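Local coordinates for Iron(III) ABC transporter, periplasmic iron-compound-binding protein (Vibrio cholerae, PDB 3TEF) that probably binds iron-loaded catecholate siderophores in the periplasm and hands them to an ABC transporter for iron uptake, at residues Q119-L124 / S265-T270; I25-L30 / W260-S265; G112-T117 / Q140-F145; V4-R9 / P101-A106. All blocks are in the same frame, centred on the assembly; numbering follows the deposited sequence.

In the fold
All four contacts gather around the N-terminal lobe. Contact 4, whose centre lies about 13 Å from that of contact 1, sets the hairpin strand 3-8 against edge strand 102-104 of the parallel sheet; the chain then runs into helix 113-128, which serves contacts 1 and 3. Contact 3 pairs that helix with 131-154, the long helix joining the two lobes. Contacts 1 and 2, centres about 9 Å apart, share Ser-265. In chain order contact 1 follows contact 4 and crosses contacts 2 and 3; contact 2 also crosses contact 4 and encloses contact 3. Contact 4 fastens the N-terminal strand, contacts 1 and 2 the C-terminal chain; contact 3 lays helix 113-128 on the interlobe helix.

Contact 1 (Q119-L124 / S265-T270); sequences QQWRNL and SGVKAT
Trp-121 reaches from helix 119-124 to the start of helix 267-270, and its indole makes most of this contact. From CB, CG lies anti to the carbonyl carbon (chi1 -59°), which swings the ring out toward the segment 265-270. On the pyrrole side, CD1 runs past the carbonyl of Ser-265, and NE1 donates to Ser-265 O at 2.8 Å. This bond is nearly straight, 175° at the hydrogen, with the acceptor lying in the indole plane. Farther along, CE2 sits under Val-267 CG2 at 3.7 Å; this methyl rests over one face, a CH-pi contact 4.0 Å from the centroid of the six-membered ring. CZ2 has Gly-266 O at the ring edge, 3.6 Å away, and CH2 ends against Thr-270 CB at 4.1 Å. Gly-266 O is itself gripped twice, by Thr-270 N and by Thr-270 OG1 at 2.7 Å. The Ser-265 hydroxyl turns elsewhere, to Thr-117, while Val-134 and Ile-138 of helix 131-154 also pack on the indole. With Gly-266 in its N-cap position, helix 267-279 is thereby packed by a buried tryptophan against helix 113-128 in the N-terminal lobe of this two-lobed binding protein of the solute-binding protein 8 family.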
loop_
_atom_site.group_PDB
_atom_site.type_symbol
_atom_site.label_atom_id
_atom_site.label_comp_id
_atom_site.label_asym_id
_atom_site.label_seq_id
_atom_site.Cartn_x
_atom_site.Cartn_y
_atom_site.Cartn_z
ATOM N N GLN A 119 10.750 7.693 -2.545
ATOM C CA GLN A 119 11.215 7.755 -3.916
ATOM C C GLN A 119 10.054 7.749 -4.898
ATOM O O GLN A 119 10.132 8.405 -5.930
ATOM C CB GLN A 119 12.196 6.620 -4.240
ATOM C CG GLN A 119 12.897 6.805 -5.574
ATOM C CD GLN A 119 13.573 8.161 -5.683
ATOM O OE1 GLN A 119 14.366 8.541 -4.818
ATOM N NE2 GLN A 119 13.243 8.911 -6.728
ATOM N N GLN A 120 8.977 7.017 -4.588
ATOM C CA GLN A 120 7.839 6.990 -5.501
ATOM C C GLN A 120 7.217 8.383 -5.578
ATOM O O GLN A 120 6.845 8.844 -6.670
ATOM C CB GLN A 120 6.761 5.965 -5.085
ATOM C CG GLN A 120 7.265 4.550 -4.794
ATOM C CD GLN A 120 8.203 4.016 -5.880
ATOM O OE1 GLN A 120 9.409 3.871 -5.662
ATOM N NE2 GLN A 120 7.649 3.714 -7.038
ATOM N N TRP A 121 7.075 9.049 -4.430
ATOM C CA TRP A 121 6.531 10.405 -4.452
ATOM C C TRP A 121 7.501 11.358 -5.155
ATOM O O TRP A 121 7.086 12.210 -5.937
ATOM C CB TRP A 121 6.199 10.918 -3.043
ATOM C CG TRP A 121 5.205 10.087 -2.265
ATOM C CD1 TRP A 121 4.514 8.981 -2.701
ATOM C CD2 TRP A 121 4.808 10.301 -0.908
ATOM N NE1 TRP A 121 3.713 8.502 -1.688
ATOM C CE2 TRP A 121 3.882 9.293 -0.572
ATOM C CE3 TRP A 121 5.155 11.251 0.065
ATOM C CZ2 TRP A 121 3.293 9.206 0.691
ATOM C CZ3 TRP A 121 4.572 11.165 1.326
ATOM C CH2 TRP A 121 3.657 10.151 1.629
ATOM N N ARG A 122 8.797 11.201 -4.899
ATOM C CA ARG A 122 9.784 12.030 -5.586
ATOM C C ARG A 122 9.736 11.825 -7.095
ATOM O O ARG A 122 9.896 12.780 -7.859
ATOM C CB ARG A 122 11.194 11.821 -5.020
ATOM C CG ARG A 122 11.393 12.548 -3.684
ATOM C CD ARG A 122 12.801 12.385 -3.096
ATOM N NE ARG A 122 12.886 13.170 -1.866
ATOM C CZ ARG A 122 13.070 12.661 -0.653
ATOM N NH1 ARG A 122 13.217 11.355 -0.492
ATOM N NH2 ARG A 122 13.109 13.468 0.401
ATOM N N ASN A 123 9.478 10.592 -7.527
ATOM C CA ASN A 123 9.303 10.318 -8.951
ATOM C C ASN A 123 8.146 11.114 -9.551
ATOM O O ASN A 123 8.281 11.702 -10.627
ATOM C CB ASN A 123 9.101 8.820 -9.207
ATOM C CG ASN A 123 10.393 8.033 -9.118
ATOM O OD1 ASN A 123 11.479 8.605 -9.079
ATOM N ND2 ASN A 123 10.279 6.710 -9.092
ATOM N N LEU A 124 7.005 11.115 -8.865
ATOM C CA LEU A 124 5.885 11.965 -9.252
ATOM C C LEU A 124 6.290 13.443 -9.280
ATOM O O LEU A 124 5.956 14.171 -10.217
ATOM C CB LEU A 124 4.693 11.769 -8.305
ATOM C CG LEU A 124 4.086 10.370 -8.274
ATOM C CD1 LEU A 124 2.796 10.404 -7.443
ATOM C CD2 LEU A 124 3.787 9.924 -9.694
ATOM N N SER A 265 1.620 2.683 -1.138
ATOM C CA SER A 265 2.407 3.899 -1.289
ATOM C C SER A 265 1.578 5.160 -1.573
ATOM O O SER A 265 2.121 6.195 -1.950
ATOM C CB SER A 265 3.529 3.718 -2.323
ATOM O OG SER A 265 4.498 2.780 -1.860
ATOM N N GLY A 266 0.265 5.090 -1.356
ATOM C CA GLY A 266 -0.549 6.275 -1.518
ATOM C C GLY A 266 -0.162 7.334 -0.504
ATOM O O GLY A 266 0.412 7.023 0.543
ATOM N N VAL A 267 -0.475 8.587 -0.811
ATOM C CA VAL A 267 -0.306 9.663 0.172
ATOM C C VAL A 267 -1.300 9.530 1.336
ATOM O O VAL A 267 -0.895 9.434 2.505
ATOM C CB VAL A 267 -0.366 11.048 -0.501
ATOM C CG1 VAL A 267 -0.428 12.178 0.540
ATOM C CG2 VAL A 267 0.826 11.218 -1.461
ATOM N N LYS A 268 -2.591 9.483 1.021
ATOM C CA LYS A 268 -3.609 9.319 2.057
ATOM C C LYS A 268 -3.416 7.981 2.755
ATOM O O LYS A 268 -3.602 7.867 3.964
ATOM C CB LYS A 268 -5.020 9.387 1.469
ATOM C CG LYS A 268 -5.316 10.654 0.687
ATOM C CD LYS A 268 -5.091 11.882 1.519
ATOM C CE LYS A 268 -5.591 13.129 0.805
ATOM N NZ LYS A 268 -5.785 14.258 1.762
ATOM N N ALA A 269 -3.014 6.968 1.985
ATOM C CA ALA A 269 -2.792 5.649 2.546
ATOM C C ALA A 269 -1.713 5.685 3.612
ATOM O O ALA A 269 -1.879 5.131 4.702
ATOM C CB ALA A 269 -2.417 4.654 1.427
ATOM N N THR A 270 -0.616 6.367 3.304
ATOM C CA THR A 270 0.515 6.422 4.212
ATOM C C THR A 270 0.148 7.228 5.447
ATOM O O THR A 270 0.522 6.871 6.555
ATOM C CB THR A 270 1.762 6.992 3.524
ATOM O OG1 THR A 270 2.113 6.145 2.426
ATOM C CG2 THR A 270 2.919 7.050 4.509
#

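Contact 2 (I25-L30 / W260-S265); sequences IGVGAL and WYIAIS
Val-27 and Gly-28, in the first turn of helix 27-35, meet the chain as it leaves helix 257-262 on its way to helix 267-279. The apolar part belongs to Val-27. Its CG2 touches Ile-262 CG2 at 3.6 Å, and its CG1, anti to the backbone N (chi1 180°), lies 3.7 Å from Ala-263 CB. Beside these methyls the two backbones come together directly: the CA atoms of Gly-28 and Ala-263 are only 3.5 Å apart. Gly-28 CA also points a hydrogen at Ile-264 O, 3.4 Å away with 150° at the hydrogen, a CA-H...O contact. Having no side chain, Gly-28 lets its CA lie directly against the backbone of Ala-263 and Ile-264. The polar link is indirect. Water 1 accepts from Val-27 N at 2.9 Å and donates to Ile-262 O at 2.9 Å, bridging one helix start to the other's end. Ala-263 itself sits at the centre of an inverse gamma turn, which turns the chain past Gly-28 toward Ser-265. With no direct hydrogen bond between the segments, the chemistry implies a join that depends on close shape matching and on one water, which serves Val-27 N and is one of several partners of Ile-262 O, Arg-88 NH1 being a weak one.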
loop_
_atom_site.group_PDB
_atom_site.type_symbol
_atom_site.label_atom_id
_atom_site.label_comp_id
_atom_site.label_asym_id
_atom_site.label_seq_id
_atom_site.Cartn_x
_atom_site.Cartn_y
_atom_site.Cartn_z
ATOM N N ILE A 25 -3.452 2.951 -13.311
ATOM C CA ILE A 25 -3.949 1.665 -12.843
ATOM C C ILE A 25 -3.394 1.422 -11.436
ATOM O O ILE A 25 -2.194 1.575 -11.207
ATOM C CB ILE A 25 -3.516 0.539 -13.781
ATOM C CG1 ILE A 25 -4.179 0.753 -15.150
ATOM C CG2 ILE A 25 -3.932 -0.803 -13.204
ATOM C CD1 ILE A 25 -3.659 -0.174 -16.237
ATOM N N GLY A 26 -4.264 1.066 -10.493
ATOM C CA GLY A 26 -3.834 0.860 -9.115
ATOM C C GLY A 26 -4.333 1.972 -8.196
ATOM O O GLY A 26 -4.267 3.152 -8.542
ATOM N N VAL A 27 -4.794 1.593 -7.011
ATOM C CA VAL A 27 -5.366 2.555 -6.068
ATOM C C VAL A 27 -4.298 3.402 -5.397
ATOM O O VAL A 27 -4.537 4.564 -5.078
ATOM C CB VAL A 27 -6.225 1.845 -5.012
ATOM C CG1 VAL A 27 -6.829 2.862 -4.028
ATOM C CG2 VAL A 27 -7.315 1.027 -5.697
ATOM N N GLY A 28 -3.111 2.828 -5.179
ATOM C CA GLY A 28 -2.054 3.580 -4.529
ATOM C C GLY A 28 -1.536 4.687 -5.429
ATOM O O GLY A 28 -1.310 5.816 -4.974
ATOM N N ALA A 29 -1.339 4.347 -6.705
ATOM C CA ALA A 29 -0.935 5.314 -7.720
ATOM C C ALA A 29 -1.987 6.425 -7.857
ATOM O O ALA A 29 -1.655 7.610 -7.878
ATOM C CB ALA A 29 -0.715 4.618 -9.058
ATOM N N LEU A 30 -3.254 6.032 -7.920
ATOM C CA LEU A 30 -4.340 7.014 -8.026
ATOM C C LEU A 30 -4.402 7.946 -6.794
ATOM O O LEU A 30 -4.529 9.171 -6.926
ATOM C CB LEU A 30 -5.673 6.293 -8.266
ATOM C CG LEU A 30 -6.897 7.186 -8.505
ATOM C CD1 LEU A 30 -6.654 8.192 -9.615
ATOM C CD2 LEU A 30 -8.099 6.314 -8.841
ATOM N N TRP A 260 -3.186 -0.164 3.929
ATOM C CA TRP A 260 -2.033 -1.066 4.096
ATOM C C TRP A 260 -1.862 -2.092 2.983
ATOM O O TRP A 260 -0.744 -2.536 2.708
ATOM C CB TRP A 260 -2.124 -1.813 5.434
ATOM C CG TRP A 260 -1.939 -0.939 6.649
ATOM C CD1 TRP A 260 -2.882 -0.134 7.227
ATOM C CD2 TRP A 260 -0.757 -0.809 7.455
ATOM N NE1 TRP A 260 -2.354 0.504 8.320
ATOM C CE2 TRP A 260 -1.051 0.104 8.483
ATOM C CE3 TRP A 260 0.531 -1.359 7.386
ATOM C CZ2 TRP A 260 -0.113 0.474 9.451
ATOM C CZ3 TRP A 260 1.454 -1.002 8.348
ATOM C CH2 TRP A 260 1.131 -0.092 9.365
ATOM N N TYR A 261 -2.966 -2.465 2.346
ATOM C CA TYR A 261 -2.958 -3.606 1.444
ATOM C C TYR A 261 -3.267 -3.218 -0.010
ATOM O O TYR A 261 -2.641 -3.711 -0.943
ATOM C CB TYR A 261 -3.949 -4.656 1.962
ATOM C CG TYR A 261 -4.010 -5.910 1.119
ATOM C CD1 TYR A 261 -2.956 -6.815 1.110
ATOM C CD2 TYR A 261 -5.125 -6.185 0.341
ATOM C CE1 TYR A 261 -3.012 -7.972 0.331
ATOM C CE2 TYR A 261 -5.194 -7.341 -0.438
ATOM C CZ TYR A 261 -4.137 -8.221 -0.435
ATOM O OH TYR A 261 -4.212 -9.359 -1.206
ATOM N N ILE A 262 -4.231 -2.322 -0.191
ATOM C CA ILE A 262 -4.687 -1.940 -1.527
ATOM C C ILE A 262 -3.933 -0.750 -2.117
ATOM O O ILE A 262 -3.371 -0.838 -3.212
ATOM C CB ILE A 262 -6.206 -1.613 -1.540
ATOM C CG1 ILE A 262 -7.036 -2.836 -1.108
ATOM C CG2 ILE A 262 -6.635 -1.100 -2.920
ATOM C CD1 ILE A 262 -6.975 -4.003 -2.062
ATOM N N ALA A 263 -3.915 0.361 -1.389
ATOM C CA ALA A 263 -3.469 1.638 -1.932
ATOM C C ALA A 263 -1.996 1.828 -1.635
ATOM O O ALA A 263 -1.578 2.796 -0.992
ATOM C CB ALA A 263 -4.293 2.790 -1.329
ATOM N N ILE A 264 -1.205 0.886 -2.126
ATOM C CA ILE A 264 0.215 0.829 -1.792
ATOM C C ILE A 264 0.951 2.121 -2.140
ATOM O O ILE A 264 0.918 2.590 -3.278
ATOM C CB ILE A 264 0.861 -0.355 -2.507
ATOM C CG1 ILE A 264 0.265 -1.670 -1.985
ATOM C CG2 ILE A 264 2.376 -0.311 -2.349
ATOM C CD1 ILE A 264 0.554 -2.873 -2.884
ATOM N N SER A 265 1.620 2.683 -1.138
ATOM C CA SER A 265 2.407 3.899 -1.289
ATOM C C SER A 265 1.578 5.160 -1.573
ATOM O O SER A 265 2.121 6.195 -1.950
ATOM C CB SER A 265 3.529 3.718 -2.323
ATOM O OG SER A 265 4.498 2.780 -1.860
HETATM O O HOH W 1 -4.319 -1.089 -5.948
#

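Contact 3 (G112-T117 / Q140-F145); sequences GYWEST and QVDAQF
Trp-114 and Asp-142 both extend with CG anti to the backbone N, which carries the indole across to helix 140-145 and brings the carboxylate to its edge. These are neighbouring, nearly antiparallel helices: the axes of 113-117 and 140-145 run at 171°, 11.8 Å apart, a gap filled by the indole together with Phe-145 and Val-141. Phe-145 stacks on one indole face as an offset pair, its centroid 4.0 Å from that of the five-membered ring and the planes only 13° apart. The overlap continues back to the chain, for Trp-114 CB sits over the phenyl face in a CH-pi contact. Val-141 attends to the far end of the indole, its CG1 over the six-membered ring and 3.5 Å from Trp-114 CH2. Tyr-113 adds a lighter touch, Phe-145 CZ lying at its ring edge. Outside the pair, Phe-185 stacks with Phe-145, Trp-121 meets Trp-114 edge-to-face, and Asp-142 OD2 has a salt bridge to Lys-146. At the indole's polar corner, Trp-114 NE1 donates to Asp-142 OD1 at 2.9 Å; the nitrogen meets the anti side of OD1, 22° out of the carboxylate plane, while OD1 itself lies in the plane of the indole.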
loop_
_atom_site.group_PDB
_atom_site.type_symbol
_atom_site.label_atom_id
_atom_site.label_comp_id
_atom_site.label_asym_id
_atom_site.label_seq_id
_atom_site.Cartn_x
_atom_site.Cartn_y
_atom_site.Cartn_z
ATOM N N GLY A 112 12.635 -1.165 2.223
ATOM C CA GLY A 112 11.676 -0.774 3.242
ATOM C C GLY A 112 10.585 0.121 2.689
ATOM O O GLY A 112 10.818 0.927 1.787
ATOM N N TYR A 113 9.391 -0.012 3.257
ATOM C CA TYR A 113 8.234 0.744 2.779
ATOM C C TYR A 113 8.467 2.259 2.678
ATOM O O TYR A 113 8.227 2.862 1.629
ATOM C CB TYR A 113 7.008 0.479 3.656
ATOM C CG TYR A 113 5.820 1.303 3.218
ATOM C CD1 TYR A 113 5.004 0.871 2.169
ATOM C CD2 TYR A 113 5.522 2.520 3.834
ATOM C CE1 TYR A 113 3.925 1.623 1.749
ATOM C CE2 TYR A 113 4.436 3.285 3.422
ATOM C CZ TYR A 113 3.647 2.825 2.377
ATOM O OH TYR A 113 2.586 3.559 1.934
ATOM N N TRP A 114 8.920 2.884 3.758
ATOM C CA TRP A 114 8.993 4.349 3.757
ATOM C C TRP A 114 10.107 4.914 2.868
ATOM O O TRP A 114 9.881 5.864 2.112
ATOM C CB TRP A 114 9.026 4.921 5.187
ATOM C CG TRP A 114 9.102 6.435 5.265
ATOM C CD1 TRP A 114 9.973 7.169 6.033
ATOM C CD2 TRP A 114 8.300 7.391 4.552
ATOM N NE1 TRP A 114 9.762 8.509 5.837
ATOM C CE2 TRP A 114 8.736 8.677 4.934
ATOM C CE3 TRP A 114 7.249 7.287 3.625
ATOM C CZ2 TRP A 114 8.164 9.853 4.436
ATOM C CZ3 TRP A 114 6.681 8.455 3.120
ATOM C CH2 TRP A 114 7.144 9.724 3.526
ATOM N N GLU A 115 11.295 4.317 2.920
ATOM C CA GLU A 115 12.369 4.771 2.038
ATOM C C GLU A 115 11.952 4.638 0.577
ATOM O O GLU A 115 12.167 5.550 -0.215
ATOM C CB GLU A 115 13.677 4.013 2.299
ATOM C CG GLU A 115 14.202 4.131 3.725
ATOM C CD GLU A 115 14.833 5.479 4.021
ATOM O OE1 GLU A 115 14.660 6.413 3.205
ATOM O OE2 GLU A 115 15.509 5.602 5.071
ATOM N N SER A 116 11.329 3.519 0.220
ATOM C CA SER A 116 10.920 3.332 -1.166
ATOM C C SER A 116 9.731 4.206 -1.554
ATOM O O SER A 116 9.687 4.730 -2.662
ATOM C CB SER A 116 10.667 1.849 -1.504
ATOM O OG SER A 116 9.580 1.326 -0.768
ATOM N N THR A 117 8.792 4.396 -0.631
ATOM C CA THR A 117 7.630 5.238 -0.892
ATOM C C THR A 117 8.038 6.701 -1.142
ATOM O O THR A 117 7.518 7.353 -2.042
ATOM C CB THR A 117 6.610 5.120 0.255
ATOM O OG1 THR A 117 6.065 3.794 0.265
ATOM C CG2 THR A 117 5.473 6.147 0.093
ATOM N N GLN A 140 6.832 16.299 6.380
ATOM C CA GLN A 140 5.727 16.138 7.317
ATOM C C GLN A 140 5.586 14.685 7.766
ATOM O O GLN A 140 5.549 14.382 8.960
ATOM C CB GLN A 140 4.415 16.621 6.681
ATOM C CG GLN A 140 3.188 16.401 7.552
ATOM C CD GLN A 140 1.889 16.836 6.886
ATOM O OE1 GLN A 140 1.851 17.151 5.692
ATOM N NE2 GLN A 140 0.813 16.851 7.666
ATOM N N VAL A 141 5.517 13.783 6.795
ATOM C CA VAL A 141 5.260 12.378 7.079
ATOM C C VAL A 141 6.468 11.704 7.736
ATOM O O VAL A 141 6.322 10.871 8.634
ATOM C CB VAL A 141 4.850 11.631 5.793
ATOM C CG1 VAL A 141 4.761 10.134 6.054
ATOM C CG2 VAL A 141 3.525 12.184 5.274
ATOM N N ASP A 142 7.659 12.086 7.299
ATOM C CA ASP A 142 8.889 11.539 7.858
ATOM C C ASP A 142 8.953 11.747 9.370
ATOM O O ASP A 142 9.399 10.865 10.110
ATOM C CB ASP A 142 10.102 12.159 7.173
ATOM C CG ASP A 142 11.407 11.453 7.529
ATOM O OD1 ASP A 142 11.452 10.199 7.511
ATOM O OD2 ASP A 142 12.391 12.157 7.831
ATOM N N ALA A 143 8.497 12.907 9.836
ATOM C CA ALA A 143 8.568 13.198 11.263
ATOM C C ALA A 143 7.680 12.250 12.057
ATOM O O ALA A 143 8.027 11.841 13.168
ATOM C CB ALA A 143 8.197 14.655 11.543
ATOM N N GLN A 144 6.540 11.908 11.467
ATOM C CA GLN A 144 5.582 10.981 12.059
ATOM C C GLN A 144 6.159 9.564 12.162
ATOM O O GLN A 144 6.058 8.920 13.211
ATOM C CB GLN A 144 4.276 10.985 11.256
ATOM C CG GLN A 144 3.491 12.306 11.325
ATOM C CD GLN A 144 2.345 12.384 10.321
ATOM O OE1 GLN A 144 2.476 11.960 9.170
ATOM N NE2 GLN A 144 1.208 12.921 10.760
ATOM N N PHE A 145 6.756 9.086 11.074
ATOM C CA PHE A 145 7.468 7.814 11.092
ATOM C C PHE A 145 8.532 7.800 12.178
ATOM O O PHE A 145 8.638 6.843 12.944
ATOM C CB PHE A 145 8.135 7.535 9.746
ATOM C CG PHE A 145 7.244 6.816 8.759
ATOM C CD1 PHE A 145 7.082 5.437 8.826
ATOM C CD2 PHE A 145 6.581 7.518 7.768
ATOM C CE1 PHE A 145 6.260 4.771 7.914
ATOM C CE2 PHE A 145 5.765 6.864 6.857
ATOM C CZ PHE A 145 5.599 5.490 6.930
#

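Contact 4 (V4-R9 / P101-A106); sequences VTIEHR and PTIVFA
His-8, Val-104 and Ile-103 give up the most surface where strand 4-8 passes over strand 102-104. The imidazole of His-8 lies on the backbone of the other strand. Its CG sits between the backbone N and the carbonyl carbon (chi1 60°), which folds the ring down onto the peptide linking Ile-103 and Val-104. One ring face has Val-104 N above it, 3.4 Å from His-8 CD2, and also Ile-103 CA, a CH-pi contact 4.1 Å from the ring centroid. Next to the ring, His-8 CB comes within 3.4 Å of Val-104 O.

Val-104 brings its own side chain in at about a right angle to the histidine, its CB 3.7 Å from His-8 CD2. Its carbonyl oxygen also holds water 2, which donates to Val-104 O at 2.9 Å and accepts from Arg-9 N, making the polar link between two segments that share no direct hydrogen bond. Ile-103 works in two directions: CG2 leans on the imidazole, while CD1 crosses Ile-6 and meets its CG1 at 3.8 Å. At the outer end, Ala-106 CB lies over one face of the Arg-9 guanidinium, 3.8 Å from NH2, and Arg-9 pairs with Glu-108 in a salt bridge.

The strand axes, 7.1 Å apart, cross at 37°, so the hairpin 3-8/11-16 lies over the edge of the parallel sheet. Strand 102-104 pairs with 82-85 in that sheet, and Ile-6 also packs on Asn-123 and Val-127 of helix 113-128.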
loop_
_atom_site.group_PDB
_atom_site.type_symbol
_atom_site.label_atom_id
_atom_site.label_comp_id
_atom_site.label_asym_id
_atom_site.label_seq_id
_atom_site.Cartn_x
_atom_site.Cartn_y
_atom_site.Cartn_z
ATOM N N VAL A 4 12.537 13.844 -18.311
ATOM C CA VAL A 4 13.075 13.307 -17.078
ATOM C C VAL A 4 13.201 11.811 -17.273
ATOM O O VAL A 4 12.442 11.224 -18.039
ATOM C CB VAL A 4 12.150 13.593 -15.883
ATOM C CG1 VAL A 4 12.226 15.058 -15.494
ATOM C CG2 VAL A 4 10.717 13.202 -16.216
ATOM N N THR A 5 14.176 11.201 -16.610
ATOM C CA THR A 5 14.308 9.749 -16.624
ATOM C C THR A 5 14.012 9.232 -15.223
ATOM O O THR A 5 14.714 9.551 -14.259
ATOM C CB THR A 5 15.703 9.278 -17.114
ATOM O OG1 THR A 5 15.889 9.681 -18.479
ATOM C CG2 THR A 5 15.821 7.756 -17.036
ATOM N N ILE A 6 12.945 8.447 -15.123
ATOM C CA ILE A 6 12.470 7.944 -13.849
ATOM C C ILE A 6 12.877 6.497 -13.664
ATOM O O ILE A 6 12.586 5.653 -14.517
ATOM C CB ILE A 6 10.930 7.995 -13.790
ATOM C CG1 ILE A 6 10.435 9.427 -14.010
ATOM C CG2 ILE A 6 10.433 7.418 -12.474
ATOM C CD1 ILE A 6 10.951 10.414 -12.969
ATOM N N GLU A 7 13.525 6.210 -12.536
ATOM C CA GLU A 7 13.913 4.849 -12.192
ATOM C C GLU A 7 12.879 4.227 -11.259
ATOM O O GLU A 7 12.551 4.781 -10.203
ATOM C CB GLU A 7 15.297 4.837 -11.533
ATOM C CG GLU A 7 15.900 3.443 -11.412
ATOM C CD GLU A 7 17.420 3.465 -11.386
ATOM O OE1 GLU A 7 17.996 3.944 -10.385
ATOM O OE2 GLU A 7 18.035 3.004 -12.373
ATOM N N HIS A 8 12.350 3.073 -11.654
ATOM C CA HIS A 8 11.332 2.425 -10.848
ATOM C C HIS A 8 11.530 0.917 -10.867
ATOM O O HIS A 8 12.536 0.411 -11.407
ATOM C CB HIS A 8 9.938 2.791 -11.373
ATOM C CG HIS A 8 9.723 2.382 -12.794
ATOM N ND1 HIS A 8 9.956 3.230 -13.855
ATOM C CD2 HIS A 8 9.344 1.200 -13.322
ATOM C CE1 HIS A 8 9.718 2.586 -14.982
ATOM N NE2 HIS A 8 9.344 1.356 -14.692
ATOM N N ARG A 9 10.594 0.188 -10.272
ATOM C CA ARG A 9 10.775 -1.255 -10.121
ATOM C C ARG A 9 10.994 -1.964 -11.448
ATOM O O ARG A 9 11.750 -2.937 -11.525
ATOM C CB ARG A 9 9.609 -1.905 -9.385
ATOM C CG ARG A 9 9.869 -3.375 -9.118
ATOM C CD ARG A 9 8.617 -4.092 -8.693
ATOM N NE ARG A 9 8.205 -3.735 -7.339
ATOM C CZ ARG A 9 7.214 -4.344 -6.704
ATOM N NH1 ARG A 9 6.562 -5.333 -7.314
ATOM N NH2 ARG A 9 6.885 -3.987 -5.470
ATOM N N PRO A 101 4.986 5.988 -22.429
ATOM C CA PRO A 101 5.870 5.859 -21.270
ATOM C C PRO A 101 5.060 5.409 -20.067
ATOM O O PRO A 101 4.004 5.990 -19.755
ATOM C CB PRO A 101 6.401 7.279 -21.081
ATOM C CG PRO A 101 6.373 7.847 -22.474
ATOM C CD PRO A 101 5.113 7.301 -23.078
ATOM N N THR A 102 5.562 4.377 -19.402
ATOM C CA THR A 102 4.870 3.760 -18.277
ATOM C C THR A 102 5.809 3.719 -17.071
ATOM O O THR A 102 7.007 3.451 -17.204
ATOM C CB THR A 102 4.411 2.326 -18.649
ATOM O OG1 THR A 102 3.504 2.395 -19.760
ATOM C CG2 THR A 102 3.727 1.648 -17.477
ATOM N N ILE A 103 5.276 4.021 -15.897
ATOM C CA ILE A 103 6.066 3.973 -14.678
ATOM C C ILE A 103 5.345 3.119 -13.670
ATOM O O ILE A 103 4.111 3.197 -13.548
ATOM C CB ILE A 103 6.250 5.379 -14.089
ATOM C CG1 ILE A 103 7.163 6.214 -14.985
ATOM C CG2 ILE A 103 6.794 5.321 -12.653
ATOM C CD1 ILE A 103 7.147 7.702 -14.621
ATOM N N VAL A 104 6.104 2.312 -12.937
ATOM C CA VAL A 104 5.535 1.537 -11.843
ATOM C C VAL A 104 5.667 2.304 -10.532
ATOM O O VAL A 104 6.712 2.876 -10.231
ATOM C CB VAL A 104 6.168 0.141 -11.714
ATOM C CG1 VAL A 104 5.661 -0.554 -10.449
ATOM C CG2 VAL A 104 5.857 -0.687 -12.939
ATOM N N PHE A 105 4.576 2.336 -9.772
ATOM C CA PHE A 105 4.497 3.084 -8.519
ATOM C C PHE A 105 4.276 2.054 -7.427
ATOM O O PHE A 105 3.202 1.445 -7.338
ATOM C CB PHE A 105 3.318 4.088 -8.602
ATOM C CG PHE A 105 3.163 4.980 -7.390
ATOM C CD1 PHE A 105 3.825 6.203 -7.317
ATOM C CD2 PHE A 105 2.316 4.614 -6.343
ATOM C CE1 PHE A 105 3.684 7.034 -6.216
ATOM C CE2 PHE A 105 2.176 5.446 -5.224
ATOM C CZ PHE A 105 2.862 6.656 -5.170
ATOM N N ALA A 106 5.304 1.810 -6.616
ATOM C CA ALA A 106 5.234 0.681 -5.702
ATOM C C ALA A 106 6.267 0.765 -4.596
ATOM O O ALA A 106 7.319 1.392 -4.760
ATOM C CB ALA A 106 5.424 -0.645 -6.496
HETATM O O HOH W 2 8.500 1.219 -8.657
#